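Local coordinates for type-2 ice-structuring protein (Brachyopsis rostratus, PDB 2ZIB) that binds to ice crystals and inhibits their growth, protecting fish blood from freezing at subzero sea water temperatures, at residues L45-S50 and D82-D87; D102-M107 and L118-S123. All coordinates share one frame; numbering follows the deposited sequence.

Contact 1: residues L45-S50 and D82-D87; sequences LASIHS and DGTPVD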
# COMPACT_ATOMS: atom_id res chain seq x y z
N LEU A 45 1.74 5.30 -2.41
CA LEU A 45 1.63 3.90 -2.02
C LEU A 45 0.14 3.53 -1.93
O LEU A 45 -0.67 4.35 -1.48
CB LEU A 45 2.30 3.72 -0.66
CG LEU A 45 3.83 3.65 -0.71
CD1 LEU A 45 4.41 3.71 0.70
CD2 LEU A 45 4.33 2.41 -1.44
N ALA A 46 -0.21 2.30 -2.28
CA ALA A 46 -1.63 1.96 -2.35
C ALA A 46 -2.29 2.00 -0.98
O ALA A 46 -1.78 1.46 0.01
CB ALA A 46 -1.77 0.56 -2.92
N SER A 47 -3.51 2.56 -0.96
CA SER A 47 -4.44 2.34 0.14
C SER A 47 -5.39 1.20 -0.24
O SER A 47 -5.64 0.95 -1.44
CB SER A 47 -5.19 3.62 0.45
OG SER A 47 -6.00 3.98 -0.66
N ILE A 48 -5.93 0.52 0.76
CA ILE A 48 -6.75 -0.66 0.57
C ILE A 48 -8.04 -0.54 1.37
O ILE A 48 -8.02 -0.23 2.58
CB ILE A 48 -5.98 -1.91 1.01
CG1 ILE A 48 -4.62 -2.02 0.29
CG2 ILE A 48 -6.85 -3.17 0.82
CD1 ILE A 48 -3.83 -3.28 0.56
N HIS A 49 -9.18 -0.72 0.70
CA HIS A 49 -10.47 -0.33 1.29
C HIS A 49 -11.48 -1.45 1.33
O HIS A 49 -12.61 -1.21 1.74
CB HIS A 49 -11.05 0.86 0.51
CG HIS A 49 -10.15 2.05 0.60
ND1 HIS A 49 -10.08 2.80 1.75
CD2 HIS A 49 -9.18 2.52 -0.23
CE1 HIS A 49 -9.12 3.70 1.61
NE2 HIS A 49 -8.58 3.56 0.41
N SER A 50 -11.07 -2.65 0.96
CA SER A 50 -11.95 -3.83 0.99
C SER A 50 -11.14 -5.07 0.86
O SER A 50 -10.00 -5.04 0.38
CB SER A 50 -12.96 -3.82 -0.17
OG SER A 50 -12.29 -3.92 -1.40
N ASP A 82 -2.56 8.76 0.78
CA ASP A 82 -3.43 9.39 -0.21
C ASP A 82 -4.62 10.11 0.45
O ASP A 82 -5.46 10.65 -0.27
CB ASP A 82 -3.93 8.39 -1.25
CG ASP A 82 -4.78 7.28 -0.69
OD1 ASP A 82 -5.15 7.32 0.51
OD2 ASP A 82 -5.13 6.34 -1.45
N GLY A 83 -4.71 10.15 1.77
CA GLY A 83 -5.78 10.88 2.44
C GLY A 83 -7.12 10.16 2.49
O GLY A 83 -8.09 10.71 3.04
N THR A 84 -7.22 8.94 1.95
CA THR A 84 -8.49 8.21 1.97
C THR A 84 -8.73 7.62 3.36
O THR A 84 -7.81 7.53 4.17
CB THR A 84 -8.50 7.10 0.92
OG1 THR A 84 -7.46 6.14 1.21
CG2 THR A 84 -8.29 7.66 -0.50
N PRO A 85 -9.99 7.25 3.66
CA PRO A 85 -10.28 6.75 4.99
C PRO A 85 -9.68 5.39 5.33
O PRO A 85 -9.54 4.57 4.42
CB PRO A 85 -11.83 6.68 5.02
CG PRO A 85 -12.28 6.76 3.65
CD PRO A 85 -11.20 7.36 2.82
N VAL A 86 -9.30 5.17 6.60
CA VAL A 86 -8.94 3.83 7.04
C VAL A 86 -10.24 3.11 7.41
O VAL A 86 -10.67 3.06 8.58
CB VAL A 86 -7.90 3.84 8.17
CG1 VAL A 86 -7.45 2.40 8.48
CG2 VAL A 86 -6.70 4.70 7.79
N ASP A 87 -10.92 2.66 6.39
CA ASP A 87 -12.27 2.09 6.51
C ASP A 87 -12.27 0.57 6.34
O ASP A 87 -13.30 -0.07 6.35
CB ASP A 87 -13.24 2.76 5.53
CG ASP A 87 -12.82 2.66 4.07
OD1 ASP A 87 -11.70 2.16 3.79
OD2 ASP A 87 -13.55 3.09 3.12
O HOH W 1 -1.99 5.79 0.52
O HOH W 2 -3.34 4.90 -3.02
O HOH W 3 -8.56 1.21 4.88
O HOH W 4 -14.56 0.78 2.08

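Contact 2: residues D102-M107 and L118-S123; sequences DCCMQM and LPCPAS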
# COMPACT_ATOMS: atom_id res chain seq x y z
N ASP A 102 8.32 1.45 14.93
CA ASP A 102 8.02 0.51 13.87
C ASP A 102 6.65 0.91 13.29
O ASP A 102 5.64 0.25 13.58
CB ASP A 102 7.90 -0.92 14.45
CG ASP A 102 9.21 -1.54 14.88
OD1 ASP A 102 10.05 -0.88 15.53
OD2 ASP A 102 9.47 -2.72 14.55
N CYS A 103 6.63 2.00 12.52
CA CYS A 103 5.34 2.69 12.28
C CYS A 103 4.91 2.76 10.84
O CYS A 103 3.99 3.49 10.52
CB CYS A 103 5.37 4.09 12.94
SG CYS A 103 6.64 5.21 12.28
N CYS A 104 5.50 1.90 10.00
CA CYS A 104 5.09 1.84 8.60
C CYS A 104 4.39 0.50 8.26
O CYS A 104 4.82 -0.58 8.70
CB CYS A 104 6.30 2.03 7.70
SG CYS A 104 6.79 3.75 7.54
N MET A 105 3.32 0.57 7.45
CA MET A 105 2.50 -0.60 7.16
C MET A 105 2.96 -1.34 5.93
O MET A 105 3.22 -0.74 4.88
CB MET A 105 1.09 -0.11 6.93
CG MET A 105 0.03 -1.19 6.69
SD MET A 105 -1.51 -0.50 6.03
CE MET A 105 -2.26 0.25 7.48
N GLN A 106 3.01 -2.67 6.03
CA GLN A 106 3.29 -3.50 4.89
C GLN A 106 2.30 -4.66 4.82
O GLN A 106 1.75 -5.07 5.84
CB GLN A 106 4.69 -4.10 4.92
CG GLN A 106 5.01 -4.86 6.17
CD GLN A 106 6.38 -5.51 6.17
OE1 GLN A 106 6.45 -6.72 6.42
NE2 GLN A 106 7.43 -4.76 5.88
N MET A 107 2.15 -5.20 3.61
CA MET A 107 1.60 -6.56 3.43
C MET A 107 2.75 -7.51 3.71
O MET A 107 3.83 -7.39 3.06
CB MET A 107 1.04 -6.75 2.03
CG MET A 107 -0.09 -5.77 1.71
SD MET A 107 -0.57 -5.84 -0.04
CE MET A 107 -2.08 -6.69 0.01
N LEU A 118 6.12 -2.28 10.60
CA LEU A 118 7.56 -2.58 10.64
C LEU A 118 8.34 -1.26 10.67
O LEU A 118 7.77 -0.19 10.37
CB LEU A 118 7.96 -3.33 9.35
CG LEU A 118 7.81 -4.85 9.37
CD1 LEU A 118 8.80 -5.51 10.27
CD2 LEU A 118 6.39 -5.38 9.70
N PRO A 119 9.65 -1.32 10.96
CA PRO A 119 10.47 -0.10 10.84
C PRO A 119 10.43 0.45 9.41
O PRO A 119 10.69 -0.29 8.45
CB PRO A 119 11.86 -0.58 11.22
CG PRO A 119 11.61 -1.81 12.07
CD PRO A 119 10.43 -2.48 11.41
N CYS A 120 10.17 1.74 9.29
CA CYS A 120 10.08 2.38 7.99
C CYS A 120 11.38 2.22 7.17
O CYS A 120 11.28 2.17 5.94
CB CYS A 120 9.75 3.87 8.20
SG CYS A 120 8.13 4.11 9.02
N PRO A 121 12.59 2.13 7.79
CA PRO A 121 13.79 1.92 6.97
C PRO A 121 13.94 0.52 6.37
O PRO A 121 14.84 0.33 5.58
CB PRO A 121 14.95 2.19 7.97
CG PRO A 121 14.34 3.07 9.02
CD PRO A 121 12.94 2.53 9.18
N ALA A 122 13.05 -0.43 6.68
CA ALA A 122 13.20 -1.74 6.04
C ALA A 122 13.07 -1.61 4.52
O ALA A 122 12.27 -0.80 4.01
CB ALA A 122 12.16 -2.76 6.59
N SER A 123 13.80 -2.45 3.79
CA SER A 123 13.88 -2.35 2.36
C SER A 123 13.00 -3.39 1.70
O SER A 123 13.28 -4.58 1.78
CB SER A 123 15.33 -2.60 1.96
OG SER A 123 15.44 -2.34 0.58
O HOH W 5 9.38 3.05 11.81

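Contact 1: residues L45-S50 and D82-D87
The imidazole of His-49 meets Asp-87 at its edge: ND1 donates to OD1 at 2.7 Å, with an N-H...acceptor angle of 168° and the oxygen in the ring plane. This His-carboxylate hydrogen bond ties two loops of the C-type lectin fold together, one leading into helix 51-60 and the other following strand 79-80. Ring and carboxylate planes stand 74° apart, and ND1 meets OD1 on the syn side, somewhat out of the carboxylate plane. With CG anti to its own carbonyl carbon (chi1 -62°), the ring sits beside the backbone N with its edge turned to 82-87, where it also faces Pro-85 O, 3.0 Å from CE1. Trp-80 is a further ring neighbour of His-49.

The other ring nitrogen turns back along its own segment, NE2 donating to Ser-47 OG at 2.8 Å, tilted from the ring plane. Ser-47 OG in turn donates to Asp-82 OD2, again on the syn side, so a relay of directed bonds runs from imidazole through hydroxyl to carboxylate. Asp-82 OD1 takes both the hydroxyl and the backbone N of Thr-84, from the same face; the N bond, at 3.0 Å, closes an Asx turn, and bonds to both Asp-82 oxygens together hold the carboxylate's rotation. Waters finish the seam: one donates to His-49 O and, weakly, to Asp-87 OD2, while another accepts from Ser-47 N and donates to Leu-45 O and, at 2.8 Å, to Asp-82 OD2.

Contact 2: residues D102-M107 and L118-S123
Cys-104 and Leu-118 form an antiparallel hydrogen-bonded pair, with Cys-104 N donating to Leu-118 O at 3.1 Å and Leu-118 N to Cys-104 O at 2.9 Å, both in the carbonyl plane. Two consecutive residues, Cys-103 and Cys-104, stand opposite the single Leu-118, a classic beta bulge; Cys-103 N is poorly angled for Leu-118 O and instead shares a water with Cys-120 N.

Beyond this pair, the Cys-104 side chain reaches across to Cys-120. Their sulfurs join at 2.0 Å with a chi3 of 95°, close to the 90° that disulfides prefer. A chi1 of -79° puts Cys-104 SG beside its backbone N, and Cys-120 SG takes the same setting, which brings the two sulfurs together. In this C-type lectin domain the bond ties strand 104-107 to the type I turn from Pro-119 to Ala-122, which follows strand 115-118. A second disulfide runs close by: Cys-103 SG, bonded to Cys-72, packs 3.7 Å from Cys-120 SG.

Leu-118 meets Gln-106 farther along the strand. The Gln-106 chain, straight from CG outward, passes the leucine at a slant, so that its amide lies against the branched end: NE2 is 3.5 Å from Leu-118 CG, while CD and OE1 touch CD2. At the other end Asp-102 and Pro-119 run alongside one another in the same direction, and the carboxylate oxygen OD2 rests 3.3 Å from Pro-119 CD, against the edge of the ring formed by CG and CD.

Overall arrangement
Contact 1 has its centre about 8 Å from the chain's centre, against about 11 Å for the centre of contact 2, yet it is the surface contact; contact 2 is partly buried, with no exposed residue among those that touch. Their centres are about 17 Å apart. The chemistry follows the setting: two loops are joined at 45-50 and 82-87 by side-chain hydrogen bonds and waters, whereas 102-107 and 118-123 are held by one backbone bridge and a disulfide, burying 389 Å² against 250 Å². Helix 51-60 links them, since Ile-48 and Met-107 both pack on Ile-57 and touch each other, Ile-48 CD1 to Met-107 CE at 3.9 Å.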